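Local structure of protease Do-like 1, chloroplastic (Arabidopsis thaliana, 3QO6) at residues Thr161-Gln166 with Asp299-Leu304; Val20-Glu25 with Lys130-Gly135; Asp85-Asp90 with Lys111-Pro116; Pro28-Ile33 with Leu140-Thr145. The protein is a chloroplast serine protease that is required at high temperature and may take part in degrading damaged proteins. One frame throughout, in Å; residues are numbered along the deposited sequence.

Contact 1: Thr161-Gln166 with Asp299-Leu304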
loop_
_atom_site.group_PDB
_atom_site.type_symbol
_atom_site.label_atom_id
_atom_site.label_comp_id
_atom_site.label_asym_id
_atom_site.label_seq_id
_atom_site.Cartn_x
_atom_site.Cartn_y
_atom_site.Cartn_z
ATOM N N THR B 161 -25.066 13.681 0.347
ATOM C CA THR B 161 -25.304 14.652 1.412
ATOM C C THR B 161 -25.129 13.982 2.766
ATOM O O THR B 161 -24.950 14.646 3.779
ATOM C CB THR B 161 -26.737 15.184 1.372
ATOM O OG1 THR B 161 -27.060 15.579 0.033
ATOM C CG2 THR B 161 -26.884 16.377 2.313
ATOM N N GLY B 162 -25.200 12.657 2.771
ATOM C CA GLY B 162 -25.060 11.915 4.010
ATOM C C GLY B 162 -26.429 11.588 4.566
ATOM O O GLY B 162 -26.611 10.594 5.279
ATOM N N ARG B 163 -27.397 12.441 4.239
ATOM C CA ARG B 163 -28.765 12.254 4.683
ATOM C C ARG B 163 -29.240 10.894 4.169
ATOM O O ARG B 163 -28.912 10.496 3.062
ATOM C CB ARG B 163 -29.650 13.372 4.121
ATOM C CG ARG B 163 -31.096 13.260 4.557
ATOM C CD ARG B 163 -31.948 14.450 4.162
ATOM N NE ARG B 163 -33.306 14.285 4.682
ATOM C CZ ARG B 163 -33.897 15.127 5.527
ATOM N NH1 ARG B 163 -33.244 16.212 5.954
ATOM N NH2 ARG B 163 -35.135 14.871 5.954
ATOM N N PRO B 164 -30.001 10.148 4.981
ATOM C CA PRO B 164 -30.472 8.841 4.511
ATOM C C PRO B 164 -31.608 8.944 3.491
ATOM O O PRO B 164 -32.416 9.862 3.554
ATOM C CB PRO B 164 -30.922 8.167 5.797
ATOM C CG PRO B 164 -31.451 9.319 6.593
ATOM C CD PRO B 164 -30.354 10.352 6.395
ATOM N N ILE B 165 -31.648 8.014 2.543
ATOM C CA ILE B 165 -32.712 7.999 1.556
ATOM C C ILE B 165 -33.587 6.830 1.974
ATOM O O ILE B 165 -33.116 5.697 2.054
ATOM C CB ILE B 165 -32.197 7.738 0.140
ATOM C CG1 ILE B 165 -31.078 8.722 -0.206
ATOM C CG2 ILE B 165 -33.331 7.888 -0.845
ATOM C CD1 ILE B 165 -30.511 8.571 -1.642
ATOM N N GLN B 166 -34.851 7.103 2.269
ATOM C CA GLN B 166 -35.761 6.059 2.691
ATOM C C GLN B 166 -36.390 5.354 1.503
ATOM O O GLN B 166 -36.260 5.778 0.360
ATOM C CB GLN B 166 -36.877 6.656 3.549
ATOM C CG GLN B 166 -36.649 6.646 5.058
ATOM C CD GLN B 166 -35.533 7.572 5.518
ATOM O OE1 GLN B 166 -35.485 8.756 5.152
ATOM N NE2 GLN B 166 -34.636 7.041 6.348
ATOM N N ASP B 299 -33.893 7.717 12.863
ATOM C CA ASP B 299 -35.256 7.863 13.340
ATOM C C ASP B 299 -35.769 9.277 13.134
ATOM O O ASP B 299 -36.891 9.469 12.662
ATOM C CB ASP B 299 -35.358 7.482 14.824
ATOM C CG ASP B 299 -35.224 5.973 15.059
ATOM O OD1 ASP B 299 -35.630 5.180 14.168
ATOM O OD2 ASP B 299 -34.732 5.585 16.150
ATOM N N LEU B 300 -34.942 10.263 13.476
ATOM C CA LEU B 300 -35.331 11.658 13.325
ATOM C C LEU B 300 -35.564 11.941 11.850
ATOM O O LEU B 300 -36.649 12.348 11.444
ATOM C CB LEU B 300 -34.238 12.574 13.872
ATOM C CG LEU B 300 -34.574 14.066 13.964
ATOM C CD1 LEU B 300 -35.775 14.267 14.907
ATOM C CD2 LEU B 300 -33.334 14.850 14.455
ATOM N N TYR B 301 -34.536 11.695 11.049
ATOM C CA TYR B 301 -34.607 11.910 9.617
ATOM C C TYR B 301 -35.852 11.324 9.035
ATOM O O TYR B 301 -36.632 12.013 8.391
ATOM C CB TYR B 301 -33.425 11.261 8.924
ATOM C CG TYR B 301 -32.228 12.152 8.852
ATOM C CD1 TYR B 301 -30.981 11.708 9.307
ATOM C CD2 TYR B 301 -32.337 13.446 8.346
ATOM C CE1 TYR B 301 -29.873 12.529 9.260
ATOM C CE2 TYR B 301 -31.237 14.276 8.300
ATOM C CZ TYR B 301 -30.002 13.811 8.756
ATOM O OH TYR B 301 -28.892 14.623 8.704
ATOM N N ARG B 302 -36.011 10.031 9.267
ATOM C CA ARG B 302 -37.131 9.275 8.757
ATOM C C ARG B 302 -38.447 9.947 9.108
ATOM O O ARG B 302 -39.307 10.132 8.244
ATOM C CB ARG B 302 -37.080 7.856 9.330
ATOM C CG ARG B 302 -38.076 6.876 8.736
ATOM C CD ARG B 302 -38.012 5.538 9.478
ATOM N NE ARG B 302 -37.966 5.715 10.933
ATOM C CZ ARG B 302 -38.869 6.381 11.663
ATOM N NH1 ARG B 302 -39.931 6.953 11.095
ATOM N NH2 ARG B 302 -38.704 6.494 12.979
ATOM N N ILE B 303 -38.592 10.341 10.366
ATOM C CA ILE B 303 -39.824 10.958 10.805
ATOM C C ILE B 303 -40.094 12.320 10.157
ATOM O O ILE B 303 -41.215 12.580 9.742
ATOM C CB ILE B 303 -39.846 11.065 12.331
ATOM C CG1 ILE B 303 -41.283 11.072 12.821
ATOM C CG2 ILE B 303 -39.165 12.322 12.770
ATOM C CD1 ILE B 303 -42.119 9.939 12.253
ATOM N N LEU B 304 -39.091 13.189 10.053
ATOM C CA LEU B 304 -39.308 14.486 9.411
ATOM C C LEU B 304 -39.546 14.317 7.925
ATOM O O LEU B 304 -40.132 15.175 7.281
ATOM C CB LEU B 304 -38.113 15.409 9.581
ATOM C CG LEU B 304 -38.147 16.446 10.699
ATOM C CD1 LEU B 304 -38.051 15.773 12.055
ATOM C CD2 LEU B 304 -36.982 17.394 10.494
#
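The junction between the trypsin-like protease domain and the PDZ domain is made here by Tyr301, whose ring leaves the PDZ helix and packs on Arg163 and Pro164 at the start of a short protease strand. Pro164 brings its CD over one face of the ring, 3.6 Å from the Tyr301 centroid, a CH-pi contact to which proline's rigid methylenes are well suited; its CG sits beside Tyr301 CB. Arg163 CG adds a second, more distant CH-pi contact over the ring, 4.3 Å from the centroid. Because Arg163 has CG anti to its backbone N (chi1 -179°) and an extended chain as far as NE, the guanidinium is carried past the ring to its CD2 and CE2 side. Tyr301 CD2 stands over the centre of one guanidinium face, 3.6 Å from Arg163 CZ, but with the two planes 63° apart this is no flat stack. Beyond the tyrosine, the Gln166 amide crosses the aliphatic root of Arg302, with Gln166 NE2 3.9 Å from Arg302 CB. Arg302 bends at chi3, and its NH2 forms a salt bridge with Asp299 OD1 one helical turn back. Tyr301 OH hydrogen-bonds the backbone of the bound peptide, and Leu300 packs on a modified side chain of that peptide. Strand 164-166 pairs antiparallel with strand 143-157 of the protease domain, while helix 297-304 follows strand 292-293 of the PDZ sheet.

Contact 2: Val20-Glu25 with Lys130-Gly135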
loop_
_atom_site.group_PDB
_atom_site.type_symbol
_atom_site.label_atom_id
_atom_site.label_comp_id
_atom_site.label_asym_id
_atom_site.label_seq_id
_atom_site.Cartn_x
_atom_site.Cartn_y
_atom_site.Cartn_z
ATOM N N VAL B 20 -36.146 -10.062 -24.356
ATOM C CA VAL B 20 -35.614 -9.524 -25.612
ATOM C C VAL B 20 -36.484 -8.331 -26.053
ATOM O O VAL B 20 -35.986 -7.247 -26.423
ATOM C CB VAL B 20 -35.667 -10.550 -26.756
ATOM C CG1 VAL B 20 -35.416 -9.836 -28.126
ATOM C CG2 VAL B 20 -34.648 -11.625 -26.503
ATOM N N ARG B 21 -37.792 -8.562 -26.005
ATOM C CA ARG B 21 -38.765 -7.561 -26.374
ATOM C C ARG B 21 -38.701 -6.341 -25.465
ATOM O O ARG B 21 -38.545 -5.199 -25.939
ATOM C CB ARG B 21 -40.175 -8.167 -26.342
ATOM C CG ARG B 21 -40.534 -8.960 -27.615
ATOM C CD ARG B 21 -41.866 -9.723 -27.519
ATOM N NE ARG B 21 -42.076 -10.520 -28.728
ATOM C CZ ARG B 21 -43.050 -11.411 -28.904
ATOM N NH1 ARG B 21 -43.942 -11.647 -27.943
ATOM N NH2 ARG B 21 -43.124 -12.071 -30.056
ATOM N N LEU B 22 -38.821 -6.581 -24.162
ATOM C CA LEU B 22 -38.782 -5.502 -23.201
ATOM C C LEU B 22 -37.594 -4.605 -23.475
ATOM O O LEU B 22 -37.702 -3.385 -23.429
ATOM C CB LEU B 22 -38.699 -6.074 -21.806
ATOM C CG LEU B 22 -38.679 -5.083 -20.658
ATOM C CD1 LEU B 22 -39.152 -5.805 -19.395
ATOM C CD2 LEU B 22 -37.261 -4.494 -20.493
ATOM N N PHE B 23 -36.456 -5.205 -23.791
ATOM C CA PHE B 23 -35.272 -4.402 -24.075
ATOM C C PHE B 23 -35.407 -3.564 -25.335
ATOM O O PHE B 23 -35.099 -2.381 -25.311
ATOM C CB PHE B 23 -34.007 -5.262 -24.211
ATOM C CG PHE B 23 -32.769 -4.454 -24.471
ATOM C CD1 PHE B 23 -32.186 -3.708 -23.452
ATOM C CD2 PHE B 23 -32.220 -4.393 -25.747
ATOM C CE1 PHE B 23 -31.068 -2.906 -23.705
ATOM C CE2 PHE B 23 -31.110 -3.599 -26.008
ATOM C CZ PHE B 23 -30.535 -2.850 -24.988
ATOM N N GLN B 24 -35.846 -4.161 -26.443
ATOM C CA GLN B 24 -35.959 -3.369 -27.658
ATOM C C GLN B 24 -36.992 -2.266 -27.506
ATOM O O GLN B 24 -36.768 -1.151 -27.977
ATOM C CB GLN B 24 -36.252 -4.238 -28.885
ATOM C CG GLN B 24 -37.372 -5.206 -28.725
ATOM C CD GLN B 24 -37.558 -6.097 -29.966
ATOM O OE1 GLN B 24 -36.626 -6.795 -30.403
ATOM N NE2 GLN B 24 -38.774 -6.080 -30.531
ATOM N N GLU B 25 -38.094 -2.543 -26.822
ATOM C CA GLU B 25 -39.111 -1.512 -26.634
ATOM C C GLU B 25 -38.626 -0.301 -25.829
ATOM O O GLU B 25 -38.948 0.855 -26.169
ATOM C CB GLU B 25 -40.334 -2.061 -25.910
ATOM C CG GLU B 25 -41.146 -3.089 -26.633
ATOM C CD GLU B 25 -42.380 -3.465 -25.819
ATOM O OE1 GLU B 25 -42.630 -4.684 -25.626
ATOM O OE2 GLU B 25 -43.098 -2.535 -25.367
ATOM N N LYS B 130 -39.200 -10.142 -11.238
ATOM C CA LYS B 130 -38.041 -9.787 -12.077
ATOM C C LYS B 130 -37.822 -8.302 -12.390
ATOM O O LYS B 130 -38.784 -7.527 -12.487
ATOM C CB LYS B 130 -38.083 -10.553 -13.404
ATOM C CG LYS B 130 -38.128 -12.023 -13.163
ATOM C CD LYS B 130 -37.929 -12.847 -14.414
ATOM C CE LYS B 130 -38.101 -14.357 -14.103
ATOM N NZ LYS B 130 -38.165 -15.195 -15.349
ATOM N N VAL B 131 -36.553 -7.903 -12.523
ATOM C CA VAL B 131 -36.242 -6.532 -12.895
ATOM C C VAL B 131 -35.217 -6.497 -14.019
ATOM O O VAL B 131 -34.467 -7.464 -14.263
ATOM C CB VAL B 131 -35.733 -5.707 -11.733
ATOM C CG1 VAL B 131 -36.853 -5.502 -10.727
ATOM C CG2 VAL B 131 -34.525 -6.363 -11.111
ATOM N N PHE B 132 -35.209 -5.364 -14.716
ATOM C CA PHE B 132 -34.328 -5.160 -15.847
ATOM C C PHE B 132 -33.631 -3.816 -15.691
ATOM O O PHE B 132 -34.289 -2.776 -15.562
ATOM C CB PHE B 132 -35.163 -5.190 -17.125
ATOM C CG PHE B 132 -36.002 -6.407 -17.245
ATOM C CD1 PHE B 132 -35.614 -7.442 -18.076
ATOM C CD2 PHE B 132 -37.108 -6.580 -16.414
ATOM C CE1 PHE B 132 -36.307 -8.650 -18.079
ATOM C CE2 PHE B 132 -37.816 -7.780 -16.391
ATOM C CZ PHE B 132 -37.413 -8.824 -17.228
ATOM N N ALA B 133 -32.300 -3.834 -15.681
ATOM C CA ALA B 133 -31.566 -2.590 -15.538
ATOM C C ALA B 133 -30.899 -2.253 -16.852
ATOM O O ALA B 133 -30.284 -3.112 -17.470
ATOM C CB ALA B 133 -30.532 -2.718 -14.459
ATOM N N ILE B 134 -31.046 -1.014 -17.303
ATOM C CA ILE B 134 -30.404 -0.600 -18.523
ATOM C C ILE B 134 -29.627 0.635 -18.127
ATOM O O ILE B 134 -30.159 1.513 -17.450
ATOM C CB ILE B 134 -31.404 -0.243 -19.607
ATOM C CG1 ILE B 134 -32.322 -1.424 -19.880
ATOM C CG2 ILE B 134 -30.671 0.130 -20.893
ATOM C CD1 ILE B 134 -33.422 -1.110 -20.908
ATOM N N GLY B 135 -28.360 0.680 -18.534
ATOM C CA GLY B 135 -27.490 1.801 -18.217
ATOM C C GLY B 135 -26.217 1.739 -19.050
ATOM O O GLY B 135 -26.205 1.108 -20.115
#
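Phe132 meets Leu22 with nearly its whole side chain. Its CB lies 4.0 Å from Leu22 CD2, and CG, the next atom, is touched by both leucine methyls, as is CD1. On the other flank and at the tip the contact is with Leu22 CD1 alone: Phe132 CD2 is 3.7 Å from it, CE2 follows at 3.8 Å, and CZ is still in touch at 4.1 Å. One methyl can meet so many ring atoms because it sits almost centrally over the face, only 12° off the ring normal, as a CH-pi contact. Phe132 holds CG anti to the carbonyl carbon (chi1 -53°), which sends the ring out toward the helix, and chi2 (-102°) turns its face to Leu22. Strand 130-135 belongs to the second beta-barrel of the chymotrypsin-like fold, where it runs between strands 143-157 and 183-186, and the N-terminal helix 14-26 packs against it. An alanine here would take away the ring under Leu22 CD1 and is likely to open a gap between helix and strand, with only CB left near Leu22 CD2. Ile134, two residues on and pointing the same way, uses the end of its chain: its CD1 lies 3.8 Å from Phe23 CD1, approaching that ring obliquely. A branched aliphatic chain suits this place, since Ile134 CG2 also comes near Phe23 CE1. Phe23 also packs on Leu144 of the next strand and on Val127 of a neighbouring subunit.

Contact 3: Asp85-Asp90 with Lys111-Pro116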
loop_
_atom_site.group_PDB
_atom_site.type_symbol
_atom_site.label_atom_id
_atom_site.label_comp_id
_atom_site.label_asym_id
_atom_site.label_seq_id
_atom_site.Cartn_x
_atom_site.Cartn_y
_atom_site.Cartn_z
ATOM N N ASP B 85 -29.923 6.795 -31.054
ATOM C CA ASP B 85 -29.282 6.910 -32.378
ATOM C C ASP B 85 -27.906 7.564 -32.423
ATOM O O ASP B 85 -27.347 7.729 -33.491
ATOM C CB ASP B 85 -30.174 7.693 -33.321
ATOM C CG ASP B 85 -30.492 9.081 -32.791
ATOM O OD1 ASP B 85 -29.584 9.720 -32.220
ATOM O OD2 ASP B 85 -31.646 9.536 -32.949
ATOM N N GLN B 86 -27.377 7.959 -31.271
ATOM C CA GLN B 86 -26.061 8.593 -31.168
ATOM C C GLN B 86 -25.993 10.109 -31.392
ATOM O O GLN B 86 -24.919 10.709 -31.271
ATOM C CB GLN B 86 -25.067 7.887 -32.077
ATOM C CG GLN B 86 -24.886 6.429 -31.707
ATOM C CD GLN B 86 -24.642 6.235 -30.217
ATOM O OE1 GLN B 86 -23.728 6.833 -29.638
ATOM N NE2 GLN B 86 -25.460 5.393 -29.590
ATOM N N THR B 87 -27.127 10.728 -31.707
ATOM C CA THR B 87 -27.161 12.169 -31.880
ATOM C C THR B 87 -26.945 12.767 -30.487
ATOM O O THR B 87 -27.737 12.528 -29.587
ATOM C CB THR B 87 -28.526 12.623 -32.436
ATOM O OG1 THR B 87 -29.569 12.225 -31.540
ATOM C CG2 THR B 87 -28.776 11.996 -33.813
ATOM N N THR B 88 -25.867 13.520 -30.294
ATOM C CA THR B 88 -25.588 14.118 -28.989
ATOM C C THR B 88 -26.103 15.555 -28.856
ATOM O O THR B 88 -25.977 16.351 -29.781
ATOM C CB THR B 88 -24.062 14.083 -28.665
ATOM O OG1 THR B 88 -23.830 14.779 -27.432
ATOM C CG2 THR B 88 -23.218 14.731 -29.797
ATOM N N PHE B 89 -26.695 15.881 -27.704
ATOM C CA PHE B 89 -27.245 17.218 -27.459
ATOM C C PHE B 89 -26.672 17.883 -26.218
ATOM O O PHE B 89 -26.124 17.222 -25.322
ATOM C CB PHE B 89 -28.761 17.177 -27.292
ATOM C CG PHE B 89 -29.484 16.550 -28.436
ATOM C CD1 PHE B 89 -30.611 17.160 -28.973
ATOM C CD2 PHE B 89 -29.081 15.330 -28.955
ATOM C CE1 PHE B 89 -31.327 16.559 -30.009
ATOM C CE2 PHE B 89 -29.783 14.724 -29.981
ATOM C CZ PHE B 89 -30.910 15.339 -30.510
ATOM N N ASP B 90 -26.810 19.207 -26.174
ATOM C CA ASP B 90 -26.337 19.987 -25.034
ATOM C C ASP B 90 -27.518 20.016 -24.077
ATOM O O ASP B 90 -28.678 20.125 -24.520
ATOM C CB ASP B 90 -25.947 21.396 -25.474
ATOM C CG ASP B 90 -24.671 21.870 -24.811
ATOM O OD1 ASP B 90 -24.675 22.109 -23.577
ATOM O OD2 ASP B 90 -23.651 21.991 -25.531
ATOM N N LYS B 111 -39.231 15.973 -30.996
ATOM C CA LYS B 111 -40.187 15.084 -30.328
ATOM C C LYS B 111 -40.278 13.658 -30.877
ATOM O O LYS B 111 -40.735 12.751 -30.178
ATOM C CB LYS B 111 -41.586 15.718 -30.343
ATOM C CG LYS B 111 -41.621 17.168 -29.853
ATOM C CD LYS B 111 -43.010 17.789 -29.993
ATOM C CE LYS B 111 -42.932 19.318 -30.193
ATOM N NZ LYS B 111 -42.268 19.734 -31.483
ATOM N N ASN B 112 -39.844 13.454 -32.115
ATOM C CA ASN B 112 -39.909 12.129 -32.736
ATOM C C ASN B 112 -38.830 11.177 -32.221
ATOM O O ASN B 112 -39.014 9.958 -32.253
ATOM C CB ASN B 112 -39.793 12.229 -34.275
ATOM C CG ASN B 112 -38.338 12.359 -34.762
ATOM O OD1 ASN B 112 -37.693 13.394 -34.572
ATOM N ND2 ASN B 112 -37.823 11.297 -35.390
ATOM N N LYS B 113 -37.712 11.737 -31.772
ATOM C CA LYS B 113 -36.606 10.952 -31.259
ATOM C C LYS B 113 -36.635 10.891 -29.735
ATOM O O LYS B 113 -35.602 10.743 -29.089
ATOM C CB LYS B 113 -35.299 11.563 -31.750
ATOM C CG LYS B 113 -35.086 11.395 -33.242
ATOM C CD LYS B 113 -33.900 12.203 -33.742
ATOM C CE LYS B 113 -32.701 12.125 -32.800
ATOM N NZ LYS B 113 -31.476 12.758 -33.375
ATOM N N LEU B 114 -37.836 10.993 -29.171
ATOM C CA LEU B 114 -38.037 10.971 -27.730
ATOM C C LEU B 114 -39.158 10.048 -27.252
ATOM O O LEU B 114 -40.350 10.325 -27.454
ATOM C CB LEU B 114 -38.330 12.385 -27.202
ATOM C CG LEU B 114 -37.211 13.430 -27.222
ATOM C CD1 LEU B 114 -37.740 14.763 -26.731
ATOM C CD2 LEU B 114 -36.059 12.984 -26.337
ATOM N N ARG B 115 -38.768 8.953 -26.598
ATOM C CA ARG B 115 -39.736 8.014 -26.051
ATOM C C ARG B 115 -39.708 8.175 -24.544
ATOM O O ARG B 115 -38.684 7.957 -23.914
ATOM C CB ARG B 115 -39.367 6.572 -26.418
ATOM C CG ARG B 115 -40.318 5.498 -25.858
ATOM C CD ARG B 115 -39.902 4.069 -26.273
ATOM N NE ARG B 115 -40.843 3.038 -25.827
ATOM C CZ ARG B 115 -40.849 2.494 -24.608
ATOM N NH1 ARG B 115 -39.958 2.876 -23.706
ATOM N NH2 ARG B 115 -41.754 1.575 -24.279
ATOM N N PRO B 116 -40.812 8.629 -23.946
ATOM C CA PRO B 116 -40.740 8.752 -22.485
ATOM C C PRO B 116 -41.038 7.353 -21.896
ATOM O O PRO B 116 -42.011 6.715 -22.315
ATOM C CB PRO B 116 -41.820 9.806 -22.175
ATOM C CG PRO B 116 -42.829 9.584 -23.258
ATOM C CD PRO B 116 -41.984 9.342 -24.494
#
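Lys113 NZ donates a 2.7 Å hydrogen bond to Thr87 OG1, the lysine and threonine side chains reaching toward each other tip to tip. The same ammonium forms a salt bridge with Asp85, its NZ lying 3.3 Å from Asp85 OD2, so a neutral and a charged oxygen share one cation. Lysine suits the place because its long chain can reach from its own loop to the hairpin turn; here it turns at chi3 (42°), and the Asp85 side chain crosses it at about a right angle. Asp85 keeps its CG between the backbone N and the carbonyl carbon (chi1 58°), which turns the carboxylate back over its own loop. There its OD1 accepts from Thr87 N in an Asx turn, although the exact place of OD1 is less certain. The negative carboxylate probably helps to stabilise the charged form of the lysine. Phe89 is a further neighbour: Lys113 NZ lies close to the plane of its ring, 3.9 Å from CZ, and so meets the edge rather than the pi face. Residues 85-87 belong to the turn of the beta-hairpin joining strand 78-82 to strand 88-97 in the first barrel, and Phe89, already on the second of these strands, pairs with Val81 and rests on Ala109 and Pro110. The lysine's own loop follows strand 102-107; it packs on strand 47-61 through Leu114 and Val59, and Lys62 NZ bonds two of its carbonyls, those of Lys111 and Leu114.

Contact 4: Pro28-Ile33 with Leu140-Thr145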
loop_
_atom_site.group_PDB
_atom_site.type_symbol
_atom_site.label_atom_id
_atom_site.label_comp_id
_atom_site.label_asym_id
_atom_site.label_seq_id
_atom_site.Cartn_x
_atom_site.Cartn_y
_atom_site.Cartn_z
ATOM N N PRO B 28 -34.725 2.569 -26.341
ATOM C CA PRO B 28 -34.786 3.889 -26.977
ATOM C C PRO B 28 -34.973 5.008 -25.961
ATOM O O PRO B 28 -34.461 6.103 -26.154
ATOM C CB PRO B 28 -35.970 3.756 -27.917
ATOM C CG PRO B 28 -35.871 2.333 -28.349
ATOM C CD PRO B 28 -35.655 1.645 -27.016
ATOM N N SER B 29 -35.693 4.737 -24.876
ATOM C CA SER B 29 -35.899 5.747 -23.843
ATOM C C SER B 29 -34.658 6.031 -23.001
ATOM O O SER B 29 -34.634 6.988 -22.222
ATOM C CB SER B 29 -37.001 5.316 -22.881
ATOM O OG SER B 29 -38.234 5.211 -23.539
ATOM N N VAL B 30 -33.625 5.215 -23.134
ATOM C CA VAL B 30 -32.444 5.419 -22.293
ATOM C C VAL B 30 -31.429 6.290 -23.000
ATOM O O VAL B 30 -31.313 6.219 -24.213
ATOM C CB VAL B 30 -31.822 4.019 -21.836
ATOM C CG1 VAL B 30 -30.532 4.208 -21.084
ATOM C CG2 VAL B 30 -32.815 3.294 -20.916
ATOM N N VAL B 31 -30.706 7.113 -22.237
ATOM C CA VAL B 31 -29.700 8.009 -22.804
ATOM C C VAL B 31 -28.358 7.940 -22.068
ATOM O O VAL B 31 -28.307 7.493 -20.907
ATOM C CB VAL B 31 -30.182 9.494 -22.776
ATOM C CG1 VAL B 31 -31.585 9.584 -23.365
ATOM C CG2 VAL B 31 -30.129 10.062 -21.334
ATOM N N TYR B 32 -27.288 8.387 -22.748
ATOM C CA TYR B 32 -25.940 8.424 -22.185
ATOM C C TYR B 32 -25.675 9.894 -21.769
ATOM O O TYR B 32 -26.013 10.805 -22.496
ATOM C CB TYR B 32 -24.951 7.946 -23.255
ATOM C CG TYR B 32 -23.549 7.573 -22.765
ATOM C CD1 TYR B 32 -23.007 6.299 -23.027
ATOM C CD2 TYR B 32 -22.734 8.506 -22.102
ATOM C CE1 TYR B 32 -21.686 5.965 -22.646
ATOM C CE2 TYR B 32 -21.419 8.192 -21.715
ATOM C CZ TYR B 32 -20.896 6.922 -21.987
ATOM O OH TYR B 32 -19.603 6.615 -21.586
ATOM N N ILE B 33 -25.088 10.135 -20.602
ATOM C CA ILE B 33 -24.825 11.499 -20.147
ATOM C C ILE B 33 -23.334 11.808 -19.964
ATOM O O ILE B 33 -22.653 11.113 -19.228
ATOM C CB ILE B 33 -25.545 11.749 -18.785
ATOM C CG1 ILE B 33 -27.060 11.879 -19.016
ATOM C CG2 ILE B 33 -24.943 12.981 -18.060
ATOM C CD1 ILE B 33 -27.874 12.146 -17.727
ATOM N N LEU B 140 -20.159 0.949 -21.506
ATOM C CA LEU B 140 -20.810 0.015 -22.421
ATOM C C LEU B 140 -22.254 0.497 -22.589
ATOM O O LEU B 140 -23.108 0.302 -21.744
ATOM C CB LEU B 140 -20.722 -1.399 -21.843
ATOM C CG LEU B 140 -19.261 -1.872 -21.714
ATOM C CD1 LEU B 140 -19.150 -3.024 -20.728
ATOM C CD2 LEU B 140 -18.739 -2.287 -23.090
ATOM N N ASP B 141 -22.480 1.177 -23.702
ATOM C CA ASP B 141 -23.756 1.795 -24.069
ATOM C C ASP B 141 -25.031 0.946 -23.984
ATOM O O ASP B 141 -25.156 -0.055 -24.670
ATOM C CB ASP B 141 -23.610 2.376 -25.495
ATOM C CG ASP B 141 -24.784 3.273 -25.910
ATOM O OD1 ASP B 141 -24.892 4.426 -25.411
ATOM O OD2 ASP B 141 -25.602 2.824 -26.751
ATOM N N HIS B 142 -25.982 1.356 -23.141
ATOM C CA HIS B 142 -27.271 0.653 -23.051
ATOM C C HIS B 142 -27.166 -0.827 -22.687
ATOM O O HIS B 142 -27.787 -1.692 -23.313
ATOM C CB HIS B 142 -28.047 0.795 -24.389
ATOM C CG HIS B 142 -28.599 2.174 -24.640
ATOM N ND1 HIS B 142 -29.911 2.392 -25.013
ATOM C CD2 HIS B 142 -28.029 3.400 -24.544
ATOM C CE1 HIS B 142 -30.125 3.690 -25.131
ATOM N NE2 HIS B 142 -29.000 4.323 -24.852
ATOM N N THR B 143 -26.375 -1.109 -21.668
ATOM C CA THR B 143 -26.197 -2.465 -21.209
ATOM C C THR B 143 -27.428 -2.935 -20.447
ATOM O O THR B 143 -27.988 -2.209 -19.615
ATOM C CB THR B 143 -25.016 -2.556 -20.269
ATOM O OG1 THR B 143 -23.815 -2.419 -21.028
ATOM C CG2 THR B 143 -25.027 -3.883 -19.512
ATOM N N LEU B 144 -27.843 -4.159 -20.730
ATOM C CA LEU B 144 -28.966 -4.726 -20.028
ATOM C C LEU B 144 -28.469 -5.764 -19.007
ATOM O O LEU B 144 -27.619 -6.600 -19.302
ATOM C CB LEU B 144 -29.900 -5.417 -21.032
ATOM C CG LEU B 144 -30.972 -6.340 -20.432
ATOM C CD1 LEU B 144 -32.109 -5.512 -19.913
ATOM C CD2 LEU B 144 -31.467 -7.293 -21.452
ATOM N N THR B 145 -28.976 -5.694 -17.794
ATOM C CA THR B 145 -28.643 -6.715 -16.811
ATOM C C THR B 145 -29.960 -7.020 -16.132
ATOM O O THR B 145 -30.790 -6.134 -15.914
ATOM C CB THR B 145 -27.621 -6.268 -15.740
ATOM O OG1 THR B 145 -28.040 -5.016 -15.187
ATOM C CG2 THR B 145 -26.173 -6.215 -16.338
#
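Val30 and His142 form the tight, buried half of this contact. Val30 CB lies over one face of the imidazole, 4.1 Å from its centroid, as a CH-pi contact, while His142 CE1 comes within 2.9 Å of Val30 O. His142 ND1 is hydrogen-bonded to Thr27 OG1, which helps fix the rotation of the ring; a flat, polar ring thus serves both the valine and the threonine. A leucine in its place would probably leave Thr27 OG1 without this nitrogen partner. His142 and Thr143 both face Gly135 in a G1 beta bulge, with His142 at positive phi (58°), and the bulge lies where this loop of the second barrel meets strand 30-40 of the first. The looser, partly exposed half is Tyr32 with Asp141. Here Asp141 OD1 approaches the ring edge, 3.6 Å from Tyr32 CD1, with the carboxylate and ring nearly coplanar (15°), while Tyr32 OH is hydrogen-bonded to Ser54.

Contacts 2, 3 and 4 cluster at one end of the chain, and contact 1 stands apart at the PDZ junction, its centre about 31 Å from that of contact 4. Contacts 2 and 4 are closest, with centres about 10 Å apart, and they share the pairing of strands 130-135 and 143-157, where Gly135 O lies 2.7 Å from Thr143 N. Contact 3 is nested within the loop that contact 4 closes and meets it where Arg115 O lies 2.8 Å from Ser29 OG. Of the predicted charge-relay residues, Asp101 is about 10 Å from Arg163 of contact 1 and Ser180 about 11 Å from Val30 of contact 4, measured between side chains.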